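Putative type VI secretion protein (Escherichia coli, PDB 3U66) is an inner-membrane-attached component of the type VI secretion system, whose precise role is not established. Local coordinates at residues A[108-120]-A[146-158]. Residues are numbered along the deposited sequence; the frame is centred on the assembly and turned at random.
Sequences WERIREQLKLPAP and ERREDVIRALTAR
The indole of Trp108 lies between two aliphatic groups: the CD methylene of Arg148 sits over one face, with Arg148 CD 3.5 Å from Trp108 CZ2, and Ile111 CD1 rests on the opposite face. Val151 CG1 and Ile152 CG1 meet the ring's edge, while its NE1 is hydrogen-bonded to the carbonyl of Thr137. The second flat group, the Arg158 guanidinium, has Leu115 O and Pro120 CD at its edge and Leu115 CD2 over one face. The helical segments 108-115 and 148-157, inclined at 46°, interlock, an example of knobs-into-holes packing that joins the last helix of this all-helical DotU-family domain to helix 103-115: Val151 enters a hole made by Trp108, Ile111, Arg112 and Leu115. With chi1 at 174°, Val151 sends CG1 to Ile111 CG2 (3.9 Å) and leaves CG2 against Arg112 CD (3.6 Å). Leu115 straddles the next turn, CD1 on Ala154 CB (3.9 Å) and CD2 beside Leu155. Ile111 CG2 also meets Leu155 CD2, and these two side chains reach Leu128 and Cys129 of helix 122-133.

Polar contacts flank the apolar seam. Arg112 NE and Glu146 OE1, 3.1 Å apart, form a salt bridge of charge alone, the oxygen well out of the guanidinium plane, which probably imposes little orientation. Arg158 NH1 (2.7 Å, on a lone pair) and NH2 (2.9 Å, above the carbonyl plane) share Leu115 O, in the guanidinium plane, probably restraining that group's rotation.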
loop_
_atom_site.group_PDB
_atom_site.type_symbol
_atom_site.label_atom_id
_atom_site.label_comp_id
_atom_site.label_asym_id
_atom_site.label_seq_id
_atom_site.Cartn_x
_atom_site.Cartn_y
_atom_site.Cartn_z
ATOM N N TRP A 108 6.131 6.481 -0.441
ATOM C CA TRP A 108 5.987 7.530 -1.450
ATOM C C TRP A 108 7.346 7.835 -2.068
ATOM O O TRP A 108 7.437 8.020 -3.275
ATOM C CB TRP A 108 5.368 8.803 -0.843
ATOM C CG TRP A 108 3.877 8.743 -0.780
ATOM C CD1 TRP A 108 3.108 8.637 0.341
ATOM C CD2 TRP A 108 2.972 8.652 -1.889
ATOM N NE1 TRP A 108 1.780 8.533 0.001
ATOM C CE2 TRP A 108 1.670 8.530 -1.365
ATOM C CE3 TRP A 108 3.142 8.659 -3.284
ATOM C CZ2 TRP A 108 0.541 8.406 -2.179
ATOM C CZ3 TRP A 108 2.017 8.575 -4.089
ATOM C CH2 TRP A 108 0.735 8.463 -3.538
ATOM N N GLU A 109 8.398 7.853 -1.232
ATOM C CA GLU A 109 9.798 8.074 -1.604
ATOM C C GLU A 109 10.229 6.906 -2.519
ATOM O O GLU A 109 10.900 7.130 -3.531
ATOM C CB GLU A 109 10.650 8.100 -0.318
ATOM C CG GLU A 109 11.991 8.801 -0.425
ATOM C CD GLU A 109 12.812 8.841 0.853
ATOM O OE1 GLU A 109 12.387 8.239 1.868
ATOM O OE2 GLU A 109 13.891 9.479 0.837
ATOM N N ARG A 110 9.764 5.686 -2.188
ATOM C CA ARG A 110 10.021 4.443 -2.895
ATOM C C ARG A 110 9.296 4.374 -4.238
ATOM O O ARG A 110 9.834 3.800 -5.174
ATOM C CB ARG A 110 9.647 3.255 -1.995
ATOM C CG ARG A 110 9.970 1.885 -2.555
ATOM C CD ARG A 110 11.323 1.330 -2.148
ATOM N NE ARG A 110 11.450 1.197 -0.692
ATOM C CZ ARG A 110 11.418 0.056 -0.003
ATOM N NH1 ARG A 110 11.273 -1.097 -0.637
ATOM N NH2 ARG A 110 11.544 0.064 1.308
ATOM N N ILE A 111 8.084 4.940 -4.344
ATOM C CA ILE A 111 7.316 4.994 -5.601
ATOM C C ILE A 111 8.025 5.903 -6.622
ATOM O O ILE A 111 8.148 5.539 -7.793
ATOM C CB ILE A 111 5.811 5.377 -5.377
ATOM C CG1 ILE A 111 5.042 4.236 -4.656
ATOM C CG2 ILE A 111 5.096 5.739 -6.712
ATOM C CD1 ILE A 111 3.758 4.648 -3.936
ATOM N N ARG A 112 8.541 7.049 -6.141
ATOM C CA ARG A 112 9.261 8.044 -6.939
ATOM C C ARG A 112 10.565 7.517 -7.519
ATOM O O ARG A 112 10.842 7.785 -8.688
ATOM C CB ARG A 112 9.499 9.334 -6.146
ATOM C CG ARG A 112 8.212 10.004 -5.668
ATOM C CD ARG A 112 8.193 11.505 -5.866
ATOM N NE ARG A 112 9.464 12.148 -5.535
ATOM C CZ ARG A 112 9.801 12.566 -4.319
ATOM N NH1 ARG A 112 8.967 12.400 -3.297
ATOM N NH2 ARG A 112 10.974 13.145 -4.116
ATOM N N GLU A 113 11.353 6.757 -6.729
ATOM C CA GLU A 113 12.604 6.183 -7.235
ATOM C C GLU A 113 12.384 5.056 -8.243
ATOM O O GLU A 113 13.267 4.775 -9.054
ATOM C CB GLU A 113 13.648 5.861 -6.144
ATOM C CG GLU A 113 13.114 5.177 -4.903
ATOM C CD GLU A 113 13.809 5.604 -3.624
ATOM O OE1 GLU A 113 13.928 6.831 -3.388
ATOM O OE2 GLU A 113 14.206 4.713 -2.839
ATOM N N GLN A 114 11.181 4.454 -8.225
ATOM C CA GLN A 114 10.765 3.431 -9.185
ATOM C C GLN A 114 10.420 4.129 -10.500
ATOM O O GLN A 114 10.696 3.587 -11.570
ATOM C CB GLN A 114 9.561 2.625 -8.662
ATOM C CG GLN A 114 9.922 1.538 -7.655
ATOM C CD GLN A 114 10.730 0.403 -8.247
ATOM O OE1 GLN A 114 10.355 -0.236 -9.235
ATOM N NE2 GLN A 114 11.868 0.122 -7.647
ATOM N N LEU A 115 9.847 5.347 -10.415
ATOM C CA LEU A 115 9.490 6.170 -11.576
ATOM C C LEU A 115 10.716 6.760 -12.279
ATOM O O LEU A 115 10.643 7.066 -13.473
ATOM C CB LEU A 115 8.483 7.277 -11.206
ATOM C CG LEU A 115 7.051 6.831 -10.872
ATOM C CD1 LEU A 115 6.203 8.002 -10.494
ATOM C CD2 LEU A 115 6.398 6.085 -12.030
ATOM N N LYS A 116 11.846 6.905 -11.548
ATOM C CA LYS A 116 13.114 7.402 -12.088
ATOM C C LYS A 116 13.813 6.330 -12.965
ATOM O O LYS A 116 14.772 6.649 -13.677
ATOM C CB LYS A 116 14.046 7.881 -10.954
ATOM C CG LYS A 116 13.655 9.228 -10.359
ATOM C CD LYS A 116 14.667 9.682 -9.317
ATOM C CE LYS A 116 14.365 11.058 -8.775
ATOM N NZ LYS A 116 13.263 11.033 -7.778
ATOM N N LEU A 117 13.348 5.066 -12.902
ATOM C CA LEU A 117 13.914 3.945 -13.658
ATOM C C LEU A 117 13.344 3.870 -15.077
ATOM O O LEU A 117 12.137 4.028 -15.241
ATOM C CB LEU A 117 13.664 2.602 -12.942
ATOM C CG LEU A 117 14.179 2.434 -11.510
ATOM C CD1 LEU A 117 13.576 1.206 -10.866
ATOM C CD2 LEU A 117 15.695 2.363 -11.460
ATOM N N PRO A 118 14.170 3.587 -16.112
ATOM C CA PRO A 118 13.625 3.500 -17.484
ATOM C C PRO A 118 12.608 2.368 -17.714
ATOM O O PRO A 118 11.559 2.603 -18.325
ATOM C CB PRO A 118 14.872 3.335 -18.356
ATOM C CG PRO A 118 15.916 2.836 -17.453
ATOM C CD PRO A 118 15.636 3.394 -16.102
ATOM N N ALA A 119 12.901 1.154 -17.197
ATOM C CA ALA A 119 12.023 -0.019 -17.336
ATOM C C ALA A 119 11.767 -0.721 -15.984
ATOM O O ALA A 119 12.257 -1.835 -15.780
ATOM C CB ALA A 119 12.591 -0.997 -18.364
ATOM N N PRO A 120 10.995 -0.103 -15.046
ATOM C CA PRO A 120 10.728 -0.782 -13.767
ATOM C C PRO A 120 9.875 -2.038 -13.961
ATOM O O PRO A 120 9.085 -2.092 -14.915
ATOM C CB PRO A 120 9.992 0.284 -12.943
ATOM C CG PRO A 120 9.398 1.197 -13.926
ATOM C CD PRO A 120 10.315 1.211 -15.110
ATOM N N GLU A 146 6.860 18.966 -6.666
ATOM C CA GLU A 146 6.117 17.722 -6.895
ATOM C C GLU A 146 5.056 17.462 -5.822
ATOM O O GLU A 146 5.339 17.572 -4.623
ATOM C CB GLU A 146 7.092 16.539 -6.995
ATOM C CG GLU A 146 6.542 15.299 -7.675
ATOM C CD GLU A 146 7.594 14.310 -8.141
ATOM O OE1 GLU A 146 8.726 14.318 -7.601
ATOM O OE2 GLU A 146 7.282 13.524 -9.065
ATOM N N ARG A 147 3.842 17.090 -6.272
ATOM C CA ARG A 147 2.709 16.761 -5.406
ATOM C C ARG A 147 2.239 15.326 -5.670
ATOM O O ARG A 147 2.638 14.735 -6.676
ATOM C CB ARG A 147 1.556 17.764 -5.599
ATOM N N ARG A 148 1.401 14.770 -4.766
ATOM C CA ARG A 148 0.821 13.427 -4.873
ATOM C C ARG A 148 0.135 13.248 -6.219
ATOM O O ARG A 148 0.471 12.317 -6.955
ATOM C CB ARG A 148 -0.224 13.197 -3.776
ATOM C CG ARG A 148 0.351 12.823 -2.437
ATOM C CD ARG A 148 -0.455 11.749 -1.728
ATOM N NE ARG A 148 -1.684 12.258 -1.121
ATOM C CZ ARG A 148 -2.903 12.142 -1.649
ATOM N NH1 ARG A 148 -3.066 11.530 -2.818
ATOM N NH2 ARG A 148 -3.958 12.634 -1.019
ATOM N N GLU A 149 -0.806 14.172 -6.544
ATOM C CA GLU A 149 -1.595 14.232 -7.780
ATOM C C GLU A 149 -0.739 13.931 -9.017
ATOM O O GLU A 149 -1.151 13.155 -9.883
ATOM C CB GLU A 149 -2.252 15.614 -7.903
ATOM N N ASP A 150 0.486 14.488 -9.047
ATOM C CA ASP A 150 1.452 14.328 -10.131
ATOM C C ASP A 150 2.136 12.952 -10.123
ATOM O O ASP A 150 2.312 12.357 -11.186
ATOM C CB ASP A 150 2.466 15.485 -10.105
ATOM C CG ASP A 150 1.845 16.880 -10.146
ATOM O OD1 ASP A 150 0.682 17.007 -10.609
ATOM O OD2 ASP A 150 2.526 17.843 -9.728
ATOM N N VAL A 151 2.502 12.443 -8.927
ATOM C CA VAL A 151 3.126 11.127 -8.726
ATOM C C VAL A 151 2.126 10.014 -9.098
ATOM O O VAL A 151 2.506 9.056 -9.777
ATOM C CB VAL A 151 3.672 10.967 -7.284
ATOM C CG1 VAL A 151 4.178 9.550 -7.024
ATOM C CG2 VAL A 151 4.768 11.984 -7.001
ATOM N N ILE A 152 0.848 10.166 -8.685
ATOM C CA ILE A 152 -0.234 9.227 -9.016
ATOM C C ILE A 152 -0.411 9.146 -10.548
ATOM O O ILE A 152 -0.345 8.047 -11.098
ATOM C CB ILE A 152 -1.553 9.572 -8.267
ATOM C CG1 ILE A 152 -1.407 9.315 -6.751
ATOM C CG2 ILE A 152 -2.759 8.813 -8.845
ATOM C CD1 ILE A 152 -2.517 9.901 -5.841
ATOM N N ARG A 153 -0.559 10.315 -11.226
ATOM C CA ARG A 153 -0.717 10.421 -12.688
ATOM C C ARG A 153 0.434 9.763 -13.455
ATOM O O ARG A 153 0.183 9.023 -14.407
ATOM C CB ARG A 153 -0.855 11.884 -13.119
ATOM C CG ARG A 153 -2.263 12.431 -12.998
ATOM C CD ARG A 153 -2.278 13.935 -13.208
ATOM N NE ARG A 153 -2.660 14.655 -11.994
ATOM C CZ ARG A 153 -3.900 15.046 -11.720
ATOM N NH1 ARG A 153 -4.883 14.810 -12.578
ATOM N NH2 ARG A 153 -4.164 15.692 -10.592
ATOM N N ALA A 154 1.680 10.009 -13.012
ATOM C CA ALA A 154 2.900 9.474 -13.612
ATOM C C ALA A 154 2.998 7.962 -13.485
ATOM O O ALA A 154 3.394 7.302 -14.446
ATOM C CB ALA A 154 4.117 10.132 -12.985
ATOM N N LEU A 155 2.629 7.421 -12.305
ATOM C CA LEU A 155 2.633 5.989 -11.999
ATOM C C LEU A 155 1.540 5.300 -12.793
ATOM O O LEU A 155 1.762 4.231 -13.354
ATOM C CB LEU A 155 2.448 5.776 -10.482
ATOM C CG LEU A 155 2.200 4.351 -9.967
ATOM C CD1 LEU A 155 3.463 3.502 -10.005
ATOM C CD2 LEU A 155 1.646 4.390 -8.569
ATOM N N THR A 156 0.379 5.942 -12.861
ATOM C CA THR A 156 -0.813 5.521 -13.594
ATOM C C THR A 156 -0.516 5.393 -15.096
ATOM O O THR A 156 -0.935 4.412 -15.713
ATOM C CB THR A 156 -1.974 6.471 -13.204
ATOM O OG1 THR A 156 -2.823 5.835 -12.250
ATOM C CG2 THR A 156 -2.757 7.024 -14.378
ATOM N N ALA A 157 0.245 6.366 -15.653
ATOM C CA ALA A 157 0.608 6.462 -17.070
ATOM C C ALA A 157 1.515 5.326 -17.554
ATOM O O ALA A 157 1.502 4.998 -18.745
ATOM C CB ALA A 157 1.256 7.813 -17.352
ATOM N N ARG A 158 2.297 4.733 -16.635
ATOM C CA ARG A 158 3.237 3.673 -16.969
ATOM C C ARG A 158 2.715 2.249 -16.857
ATOM O O ARG A 158 3.434 1.308 -17.208
ATOM C CB ARG A 158 4.570 3.879 -16.256
ATOM C CG ARG A 158 5.598 4.463 -17.199
ATOM C CD ARG A 158 6.506 5.435 -16.510
ATOM N NE ARG A 158 7.718 4.789 -16.022
ATOM C CZ ARG A 158 8.625 5.405 -15.274
ATOM N NH1 ARG A 158 8.449 6.669 -14.911
ATOM N NH2 ARG A 158 9.706 4.755 -14.867
#